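Local coordinates for protein 3-ketosteroid-delta4-5alpha-dehydrogenase (Rhodococcus jostii, PDB 4AT2) that uses flavin-adenine dinucleotide to introduce the double bond between C4 and C5 of 3-keto-5alpha-steroids, a step of steroid catabolism, at residues Phe111-Ala115 with Phe175-Ala179; Ile320-Ile324 with Lys423-Trp427; Arg476-Cys482 with Ser491-Gly495. One frame throughout, in Å; residues are numbered along the deposited sequence.

Followed from the N terminus, the chain makes its three contacts in series; none nests within another and none crosses. Interaction 1 closes a 59-residue excursion, bringing the loop that holds Phe175 back onto the last turn of helix 105-115. Interaction 2 spans 98 residues and joins the turn before strand 324-326 to the loop between helix 401-413 and strand 435-439. Interaction 3 is the most local, folding the loop after strand 471-473 onto helix 490-507 beside FAD. Interactions 1 and 3 meet directly, Met112 CE lying 3.8 Å from Val481 CB, whereas interactions 2 and 3 are about 31 Å apart between centres.

Interaction 1 of 3, residues Phe111-Ala115 with Phe175-Ala179; sequences FMMAA and FNEIA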
loop_
_atom_site.group_PDB
_atom_site.type_symbol
_atom_site.label_atom_id
_atom_site.label_comp_id
_atom_site.label_asym_id
_atom_site.label_seq_id
_atom_site.Cartn_x
_atom_site.Cartn_y
_atom_site.Cartn_z
ATOM N N PHE A 111 11.098 -13.126 -14.186
ATOM C CA PHE A 111 9.885 -13.552 -13.506
ATOM C C PHE A 111 9.645 -12.751 -12.223
ATOM O O PHE A 111 8.530 -12.262 -11.979
ATOM C CB PHE A 111 9.887 -15.052 -13.167
ATOM C CG PHE A 111 8.743 -15.433 -12.275
ATOM C CD1 PHE A 111 7.461 -15.601 -12.804
ATOM C CD2 PHE A 111 8.919 -15.524 -10.896
ATOM C CE1 PHE A 111 6.386 -15.903 -11.982
ATOM C CE2 PHE A 111 7.848 -15.820 -10.069
ATOM C CZ PHE A 111 6.584 -16.014 -10.612
ATOM N N MET A 112 10.674 -12.654 -11.388
ATOM C CA MET A 112 10.497 -12.050 -10.064
ATOM C C MET A 112 10.137 -10.566 -10.153
ATOM O O MET A 112 9.286 -10.095 -9.406
ATOM C CB MET A 112 11.737 -12.253 -9.189
ATOM C CG MET A 112 11.928 -13.708 -8.767
ATOM S SD MET A 112 13.412 -13.961 -7.774
ATOM C CE MET A 112 12.869 -13.392 -6.158
ATOM N N MET A 113 10.778 -9.840 -11.066
ATOM C CA MET A 113 10.462 -8.412 -11.263
ATOM C C MET A 113 8.995 -8.232 -11.656
ATOM O O MET A 113 8.315 -7.315 -11.177
ATOM C CB MET A 113 11.374 -7.779 -12.328
ATOM C CG MET A 113 12.829 -7.636 -11.907
ATOM S SD MET A 113 13.062 -6.684 -10.391
ATOM C CE MET A 113 12.449 -5.074 -10.895
ATOM N N ALA A 114 8.500 -9.125 -12.512
ATOM C CA ALA A 114 7.115 -9.047 -12.976
ATOM C C ALA A 114 6.100 -9.451 -11.910
ATOM O O ALA A 114 5.046 -8.820 -11.789
ATOM C CB ALA A 114 6.936 -9.903 -14.227
ATOM N N ALA A 115 6.417 -10.494 -11.141
ATOM C CA ALA A 115 5.447 -11.120 -10.245
ATOM C C ALA A 115 5.441 -10.536 -8.846
ATOM O O ALA A 115 4.446 -10.666 -8.137
ATOM C CB ALA A 115 5.668 -12.630 -10.175
ATOM N N PHE A 175 2.425 -14.643 -16.345
ATOM C CA PHE A 175 3.887 -14.750 -16.261
ATOM C C PHE A 175 4.506 -15.752 -17.211
ATOM O O PHE A 175 5.652 -15.583 -17.614
ATOM C CB PHE A 175 4.320 -14.990 -14.809
ATOM C CG PHE A 175 3.769 -13.959 -13.878
ATOM C CD1 PHE A 175 4.100 -12.613 -14.054
ATOM C CD2 PHE A 175 2.859 -14.308 -12.885
ATOM C CE1 PHE A 175 3.553 -11.640 -13.229
ATOM C CE2 PHE A 175 2.311 -13.335 -12.055
ATOM C CZ PHE A 175 2.656 -12.000 -12.236
ATOM N N ASN A 176 3.734 -16.766 -17.595
ATOM C CA ASN A 176 4.230 -17.762 -18.543
ATOM C C ASN A 176 4.490 -17.229 -19.960
ATOM O O ASN A 176 5.079 -17.948 -20.776
ATOM C CB ASN A 176 3.340 -19.014 -18.549
ATOM C CG ASN A 176 1.927 -18.736 -19.021
ATOM O OD1 ASN A 176 1.555 -17.592 -19.273
ATOM N ND2 ASN A 176 1.134 -19.796 -19.151
ATOM N N GLU A 177 4.084 -15.984 -20.243
ATOM C CA GLU A 177 4.434 -15.327 -21.516
ATOM C C GLU A 177 5.495 -14.243 -21.332
ATOM O O GLU A 177 5.935 -13.622 -22.315
ATOM C CB GLU A 177 3.203 -14.705 -22.176
ATOM C CG GLU A 177 1.959 -15.577 -22.158
ATOM C CD GLU A 177 1.741 -16.403 -23.412
ATOM O OE1 GLU A 177 2.723 -16.764 -24.103
ATOM O OE2 GLU A 177 0.555 -16.719 -23.687
ATOM N N ILE A 178 5.899 -14.021 -20.084
ATOM C CA ILE A 178 6.856 -12.977 -19.716
ATOM C C ILE A 178 8.234 -13.589 -19.437
ATOM O O ILE A 178 9.266 -13.022 -19.801
ATOM C CB ILE A 178 6.348 -12.182 -18.480
ATOM C CG1 ILE A 178 5.076 -11.401 -18.844
ATOM C CG2 ILE A 178 7.417 -11.250 -17.933
ATOM C CD1 ILE A 178 4.308 -10.883 -17.646
ATOM N N ALA A 179 8.229 -14.756 -18.795
ATOM C CA ALA A 179 9.445 -15.504 -18.488
ATOM C C ALA A 179 9.164 -16.948 -18.838
ATOM O O ALA A 179 8.005 -17.376 -18.813
ATOM C CB ALA A 179 9.772 -15.386 -17.011
#
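The rings of Phe111 and Phe175 meet as an offset edge-to-face pair, the edge of Phe111 turned to the face of Phe175, with planes 79° apart and ring centroids separated by 5.5 Å. One face of Phe175 also receives the methyl group of Ala115, a CH-pi contact in which Ala115 CB stands 3.8 Å from the ring centroid of Phe175 and only 15° off its normal. The same methyl lies over one face of Phe111, displaced toward the rim, and so fills the corner between the two rings. At the edge of Phe111, near its plane, comes Phe175 CB, 3.6 Å from CE1 of Phe111.

The arrangement illustrates how a loop can be seated on a helix without any hydrogen bond between them: a one-turn 3-10 segment, 175-177, lies against the final turn of helix 105-115. Positions 111, 114 and 115 fall on one side of that helix and together make the surface on which Phe175 rests. Phe111 has CG anti to the backbone N (chi1 171°), which carries its ring along the helix side, where CE1 and CD1 can reach Phe175. Beyond the pair, Phe111 also packs on Tyr88, Glu170 and Arg184.

The other side of the Phe175 footprint is aliphatic and carbonyl. Ala114 O lies 3.5 Å from Phe175 CE1, approaching the ring obliquely, and Ala114 CB is 3.9 Å from Phe175 CD1. Ile178 extends the contact with one methyl, its CG2 resting 4.0 Å from Ala114 CB. The chain after Phe175 is held in its tight curl by Phe175 O, which accepts from both Ile178 N and Ala179 N. This curl brings Ala179 against the helix at Phe111, one turn before Ala115, its CB 3.9 Å from the backbone N of Phe111.

Interaction 2 of 3, residues Ile320-Ile324 with Lys423-Trp427; sequences IVRGI and KKSEW
Val321 and Trp427 are brought together by their first torsions: with CG2 anti to the backbone N and CG1 between N and the carbonyl carbon (chi1 80°), Val321 presents both methyls to the indole, while Trp427 has CG anti to its carbonyl carbon (chi1 -63°) and lays one face against them. CG2 of Val321 sits 3.4 Å from the centroid of the five-membered ring of Trp427, almost directly over it, a close CH-pi contact. CG1 serves the six-membered ring, 3.7 Å from CZ3 of Trp427.

Arg322 takes the outer end of the indole. Its guanidinium turns one face to Trp427 CZ3, which lies over its centre; the two planes stand 74° apart, so the indole offers an edge and Arg322 NH2 lies near the indole plane, 3.8 Å from CZ3 of Trp427. The guanidinium owes its position to other partners as well, NE forming a salt bridge with Glu366 and NH1 a hydrogen bond with Gln318 O. Val321 and Arg322 are the middle residues of a type I beta turn, Ile320 to Gly323, which follows helix 317-320 and leads into strand 324-326, an outermost strand of a four-stranded antiparallel sheet. With an alanine in place of Trp427, the Val321 methyls and the guanidinium face would probably lose their shared partner, leaving a gap between the turn and the 3-10 segment 425-427.

Away from the indole, toward Gly323, the contact becomes polar. A water accepts from Lys423 NZ at 2.7 Å and lies 2.7 Å from Val321 O and 3.0 Å from Trp427 O, bridging the segments. The ammonium is also bonded to Tyr409 OH and in a salt bridge with Glu336; Gly323 O lies 3.2 Å from Lys423 NZ.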
loop_
_atom_site.group_PDB
_atom_site.type_symbol
_atom_site.label_atom_id
_atom_site.label_comp_id
_atom_site.label_asym_id
_atom_site.label_seq_id
_atom_site.Cartn_x
_atom_site.Cartn_y
_atom_site.Cartn_z
ATOM N N ILE A 320 -10.226 -25.722 -7.126
ATOM C CA ILE A 320 -10.198 -24.424 -7.809
ATOM C C ILE A 320 -9.906 -24.593 -9.304
ATOM O O ILE A 320 -10.590 -24.013 -10.155
ATOM C CB ILE A 320 -9.162 -23.464 -7.158
ATOM C CG1 ILE A 320 -9.556 -23.146 -5.708
ATOM C CG2 ILE A 320 -9.029 -22.164 -7.941
ATOM C CD1 ILE A 320 -8.476 -22.423 -4.931
ATOM N N VAL A 321 -8.890 -25.398 -9.621
ATOM C CA VAL A 321 -8.422 -25.522 -11.002
ATOM C C VAL A 321 -9.450 -26.158 -11.945
ATOM O O VAL A 321 -9.359 -25.996 -13.162
ATOM C CB VAL A 321 -7.056 -26.255 -11.061
ATOM C CG1 VAL A 321 -7.237 -27.768 -10.956
ATOM C CG2 VAL A 321 -6.291 -25.871 -12.315
ATOM N N ARG A 322 -10.441 -26.849 -11.382
ATOM C CA ARG A 322 -11.445 -27.554 -12.165
ATOM C C ARG A 322 -12.769 -26.800 -12.304
ATOM O O ARG A 322 -13.714 -27.306 -12.901
ATOM C CB ARG A 322 -11.684 -28.952 -11.570
ATOM C CG ARG A 322 -10.509 -29.885 -11.786
ATOM C CD ARG A 322 -10.662 -31.182 -10.997
ATOM N NE ARG A 322 -9.638 -32.128 -11.426
ATOM C CZ ARG A 322 -8.383 -32.155 -10.973
ATOM N NH1 ARG A 322 -7.969 -31.321 -10.015
ATOM N NH2 ARG A 322 -7.537 -33.043 -11.489
ATOM N N GLY A 323 -12.833 -25.586 -11.765
ATOM C CA GLY A 323 -14.011 -24.748 -11.960
ATOM C C GLY A 323 -13.635 -23.369 -12.468
ATOM O O GLY A 323 -12.515 -23.152 -12.961
ATOM N N ILE A 324 -14.567 -22.427 -12.345
ATOM C CA ILE A 324 -14.236 -21.022 -12.558
ATOM C C ILE A 324 -14.522 -20.210 -11.310
ATOM O O ILE A 324 -15.537 -20.418 -10.628
ATOM C CB ILE A 324 -14.949 -20.413 -13.782
ATOM C CG1 ILE A 324 -16.480 -20.529 -13.669
ATOM C CG2 ILE A 324 -14.463 -21.114 -15.042
ATOM C CD1 ILE A 324 -17.218 -19.641 -14.656
ATOM N N LYS A 423 -6.176 -19.221 -18.703
ATOM C CA LYS A 423 -5.964 -20.513 -18.046
ATOM C C LYS A 423 -5.447 -21.507 -19.102
ATOM O O LYS A 423 -5.922 -21.522 -20.236
ATOM C CB LYS A 423 -7.269 -20.994 -17.391
ATOM C CG LYS A 423 -7.201 -22.394 -16.782
ATOM C CD LYS A 423 -8.398 -22.661 -15.887
ATOM C CE LYS A 423 -9.712 -22.611 -16.664
ATOM N NZ LYS A 423 -10.864 -22.700 -15.716
ATOM N N LYS A 424 -4.455 -22.321 -18.728
ATOM C CA LYS A 424 -3.915 -23.313 -19.655
ATOM C C LYS A 424 -4.982 -24.267 -20.180
ATOM O O LYS A 424 -5.871 -24.696 -19.441
ATOM C CB LYS A 424 -2.803 -24.101 -18.986
ATOM C CG LYS A 424 -1.545 -23.271 -18.741
ATOM C CD LYS A 424 -0.361 -24.151 -18.329
ATOM C CE LYS A 424 -0.602 -24.906 -17.023
ATOM N NZ LYS A 424 -0.887 -24.003 -15.860
ATOM N N SER A 425 -4.845 -24.609 -21.457
ATOM C CA SER A 425 -5.831 -25.409 -22.176
ATOM C C SER A 425 -6.157 -26.749 -21.511
ATOM O O SER A 425 -7.297 -27.205 -21.557
ATOM C CB SER A 425 -5.360 -25.621 -23.612
ATOM O OG SER A 425 -6.404 -26.163 -24.383
ATOM N N GLU A 426 -5.170 -27.363 -20.865
ATOM C CA GLU A 426 -5.371 -28.623 -20.144
ATOM C C GLU A 426 -6.465 -28.547 -19.070
ATOM O O GLU A 426 -7.069 -29.561 -18.711
ATOM C CB GLU A 426 -4.052 -29.100 -19.518
ATOM C CG GLU A 426 -3.203 -27.992 -18.892
ATOM C CD GLU A 426 -2.090 -27.478 -19.812
ATOM O OE1 GLU A 426 -2.373 -27.056 -20.963
ATOM O OE2 GLU A 426 -0.910 -27.482 -19.373
ATOM N N TRP A 427 -6.704 -27.343 -18.540
ATOM C CA TRP A 427 -7.736 -27.143 -17.514
ATOM C C TRP A 427 -9.004 -26.529 -18.060
ATOM O O TRP A 427 -9.923 -26.208 -17.297
ATOM C CB TRP A 427 -7.203 -26.241 -16.404
ATOM C CG TRP A 427 -6.039 -26.846 -15.668
ATOM C CD1 TRP A 427 -4.733 -26.374 -15.613
ATOM C CD2 TRP A 427 -6.041 -28.075 -14.874
ATOM N NE1 TRP A 427 -3.948 -27.198 -14.846
ATOM C CE2 TRP A 427 -4.677 -28.243 -14.375
ATOM C CE3 TRP A 427 -7.012 -29.020 -14.529
ATOM C CZ2 TRP A 427 -4.316 -29.318 -13.571
ATOM C CZ3 TRP A 427 -6.634 -30.096 -13.717
ATOM C CH2 TRP A 427 -5.320 -30.237 -13.257
HETATM O O HOH W 1 -11.297 -25.196 -14.827
#

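Interaction 3 of 3, residues Arg476-Cys482 with Ser491-Gly495; sequences RCTSGVC and SLGDG. With FAD (flavin-adenine dinucleotide), chain D.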
loop_
_atom_site.group_PDB
_atom_site.type_symbol
_atom_site.label_atom_id
_atom_site.label_comp_id
_atom_site.label_asym_id
_atom_site.label_seq_id
_atom_site.Cartn_x
_atom_site.Cartn_y
_atom_site.Cartn_z
ATOM N N ARG A 476 11.924 -11.238 7.938
ATOM C CA ARG A 476 10.706 -10.436 7.775
ATOM C C ARG A 476 10.641 -9.146 8.601
ATOM O O ARG A 476 9.635 -8.437 8.556
ATOM C CB ARG A 476 9.425 -11.286 7.892
ATOM C CG ARG A 476 9.250 -12.275 6.722
ATOM C CD ARG A 476 8.763 -11.639 5.404
ATOM N NE ARG A 476 9.737 -10.706 4.803
ATOM C CZ ARG A 476 10.873 -11.080 4.205
ATOM N NH1 ARG A 476 11.194 -12.371 4.115
ATOM N NH2 ARG A 476 11.708 -10.159 3.708
ATOM N N CYS A 477 11.724 -8.797 9.299
ATOM C CA CYS A 477 11.822 -7.421 9.786
ATOM C C CYS A 477 12.320 -6.480 8.688
ATOM O O CYS A 477 12.386 -5.269 8.895
ATOM C CB CYS A 477 12.675 -7.311 11.054
ATOM S SG CYS A 477 14.451 -7.608 10.874
ATOM N N THR A 478 12.640 -7.038 7.518
ATOM C CA THR A 478 13.132 -6.236 6.388
ATOM C C THR A 478 12.212 -6.346 5.184
ATOM O O THR A 478 11.472 -7.329 5.039
ATOM C CB THR A 478 14.546 -6.663 5.930
ATOM O OG1 THR A 478 14.481 -7.904 5.209
ATOM C CG2 THR A 478 15.479 -6.802 7.123
ATOM N N SER A 479 12.278 -5.339 4.314
ATOM C CA SER A 479 11.713 -5.465 2.971
ATOM C C SER A 479 12.701 -6.294 2.152
ATOM O O SER A 479 13.845 -5.885 1.953
ATOM C CB SER A 479 11.521 -4.073 2.360
ATOM O OG SER A 479 10.868 -4.130 1.105
ATOM N N GLY A 480 12.268 -7.476 1.709
ATOM C CA GLY A 480 13.156 -8.421 1.004
ATOM C C GLY A 480 12.917 -8.420 -0.493
ATOM O O GLY A 480 12.777 -7.359 -1.114
ATOM N N VAL A 481 12.857 -9.606 -1.090
ATOM C CA VAL A 481 12.622 -9.648 -2.532
ATOM C C VAL A 481 11.202 -9.210 -2.907
ATOM O O VAL A 481 11.024 -8.561 -3.932
ATOM C CB VAL A 481 13.016 -11.000 -3.171
ATOM C CG1 VAL A 481 14.514 -11.246 -2.977
ATOM C CG2 VAL A 481 12.196 -12.154 -2.594
ATOM N N CYS A 482 10.206 -9.534 -2.083
ATOM C CA CYS A 482 8.818 -9.170 -2.412
ATOM C C CYS A 482 8.480 -7.731 -2.066
ATOM O O CYS A 482 8.629 -7.315 -0.914
ATOM C CB CYS A 482 7.817 -10.087 -1.701
ATOM S SG CYS A 482 7.937 -11.813 -2.185
ATOM N N SER A 491 10.138 -15.993 1.396
ATOM C CA SER A 491 10.475 -15.530 2.732
ATOM C C SER A 491 11.600 -16.357 3.359
ATOM O O SER A 491 12.577 -15.793 3.885
ATOM C CB SER A 491 9.253 -15.498 3.636
ATOM O OG SER A 491 9.638 -14.867 4.842
ATOM N N LEU A 492 11.490 -17.684 3.307
ATOM C CA LEU A 492 12.610 -18.527 3.759
ATOM C C LEU A 492 13.832 -18.350 2.849
ATOM O O LEU A 492 14.976 -18.383 3.320
ATOM C CB LEU A 492 12.213 -20.012 3.838
ATOM C CG LEU A 492 11.109 -20.401 4.837
ATOM C CD1 LEU A 492 11.039 -21.919 4.986
ATOM C CD2 LEU A 492 11.248 -19.712 6.187
ATOM N N GLY A 493 13.582 -18.138 1.561
ATOM C CA GLY A 493 14.650 -17.865 0.604
ATOM C C GLY A 493 15.411 -16.587 0.899
ATOM O O GLY A 493 16.635 -16.616 1.081
ATOM N N ASP A 494 14.716 -15.450 0.946
ATOM C CA ASP A 494 15.446 -14.213 1.189
ATOM C C ASP A 494 15.942 -14.091 2.638
ATOM O O ASP A 494 16.998 -13.508 2.882
ATOM C CB ASP A 494 14.775 -12.947 0.587
ATOM C CG ASP A 494 13.654 -12.360 1.442
ATOM O OD1 ASP A 494 13.673 -12.467 2.685
ATOM O OD2 ASP A 494 12.763 -11.704 0.840
ATOM N N GLY A 495 15.224 -14.717 3.577
ATOM C CA GLY A 495 15.646 -14.719 4.983
ATOM C C GLY A 495 16.962 -15.462 5.149
ATOM O O GLY A 495 17.882 -14.980 5.813
HETATM P PA FAD D . 11.136 -16.282 12.401
HETATM O O1A FAD D . 11.517 -17.543 11.729
HETATM O O2A FAD D . 9.795 -16.171 12.995
HETATM O O5B FAD D . 12.226 -15.982 13.535
HETATM C C5B FAD D . 12.158 -14.792 14.326
HETATM C C4B FAD D . 12.577 -15.136 15.765
HETATM O O4B FAD D . 12.644 -13.868 16.453
HETATM C C3B FAD D . 11.480 -15.960 16.453
HETATM O O3B FAD D . 12.073 -17.146 17.039
HETATM C C2B FAD D . 10.913 -15.007 17.511
HETATM O O2B FAD D . 10.503 -15.741 18.695
HETATM C C1B FAD D . 12.110 -14.102 17.795
HETATM N N9A FAD D . 11.748 -12.779 18.349
HETATM C C8A FAD D . 10.664 -12.032 18.105
HETATM N N7A FAD D . 10.763 -10.910 18.815
HETATM C C5A FAD D . 11.923 -10.945 19.500
HETATM C C6A FAD D . 12.534 -10.098 20.365
HETATM N N6A FAD D . 11.944 -8.940 20.663
HETATM N N1A FAD D . 13.719 -10.391 20.927
HETATM C C2A FAD D . 14.359 -11.583 20.621
HETATM N N3A FAD D . 13.723 -12.449 19.735
HETATM C C4A FAD D . 12.521 -12.106 19.201
HETATM N N1 FAD D . 7.551 -18.736 3.835
HETATM C C2 FAD D . 8.310 -19.372 2.869
HETATM O O2 FAD D . 9.169 -18.738 2.273
HETATM N N3 FAD D . 8.097 -20.728 2.583
HETATM C C4 FAD D . 7.091 -21.437 3.242
HETATM O O4 FAD D . 6.922 -22.625 2.954
HETATM C C4X FAD D . 6.318 -20.790 4.214
HETATM N N5 FAD D . 5.318 -21.441 4.858
HETATM C C5X FAD D . 4.447 -20.739 5.610
HETATM C C6 FAD D . 3.271 -21.340 6.070
HETATM C C7 FAD D . 2.369 -20.628 6.865
HETATM C C7M FAD D . 1.201 -21.285 7.300
HETATM C C8 FAD D . 2.639 -19.284 7.198
HETATM C C8M FAD D . 1.776 -18.509 8.001
HETATM C C9 FAD D . 3.820 -18.692 6.747
HETATM C C9A FAD D . 4.714 -19.405 5.935
HETATM N N10 FAD D . 5.846 -18.825 5.464
HETATM C C10 FAD D . 6.551 -19.446 4.508
HETATM C "C1'" FAD D . 6.388 -17.558 6.019
HETATM C "C2'" FAD D . 7.637 -17.854 6.864
HETATM O "O2'" FAD D . 7.257 -18.861 7.804
HETATM C "C3'" FAD D . 8.111 -16.597 7.612
HETATM O "O3'" FAD D . 7.904 -15.400 6.840
HETATM C "C4'" FAD D . 9.600 -16.737 7.964
HETATM O "O4'" FAD D . 9.768 -17.939 8.730
HETATM C "C5'" FAD D . 10.077 -15.538 8.788
HETATM O "O5'" FAD D . 11.492 -15.679 9.018
HETATM P P FAD D . 12.224 -14.759 10.121
HETATM O O1P FAD D . 12.049 -13.338 9.802
HETATM O O2P FAD D . 13.601 -15.321 10.325
HETATM O O3P FAD D . 11.266 -14.977 11.422
HETATM O O HOH W 2 15.589 -10.876 4.173
HETATM O O HOH W 3 10.218 -10.992 0.504
#
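Arg476 and Asp494 cross at about a right angle, their guanidinium and carboxylate planes 68° apart, in a salt bridge where both terminal nitrogens converge on a single oxygen. NH1 of Arg476 is 2.9 Å from Asp494 OD1 and NH2 is 3.2 Å from the same atom. OD1 lies almost exactly in the guanidinium plane, yet because the carboxylate is turned, the two nitrogens reach it from opposite faces of its own plane, both on the syn side. The chain of Arg476 is bent at chi2 and chi3, curling the group back so that NH1 also meets Ser491 OG, again in plane and nearly straight at 162°. NH2 meanwhile bonds Thr478 O from above that carbonyl's plane. Such a web fixes the guanidinium's rotation.

Asp494, whose CG sits between the backbone N and the carbonyl carbon (chi1 82°), turns its other oxygen to the loop. OD2 accepts from Val481 N at 2.9 Å, a donor above the carboxylate plane, and takes a water that also bonds Cys482 N. Val481 runs past Asp494 in the opposite sense, its CG2 beside OD2. Gly480 CA approaches OD2 to 3.3 Å, and any CB there would collide with it. The buried carboxylate is thus ringed by donors, which would probably favour its charged form.

The same segments hold the cofactor. Arg476 N gives a straight bond to the phosphate oxygen O1P of FAD, and Ser491 OG is hydrogen-bonded to ribityl O3' (2.7 Å), so the serine relays between the sugar chain and Arg476 NH1. Leu492 N donates to flavin O2 at 2.8 Å. A helix whose first turn gives a backbone N-H, here that of Leu492, to the flavin C2 carbonyl, its positive end probably stabilising negative charge there, is a familiar feature of flavoproteins with a Rossmann-type FAD-binding domain.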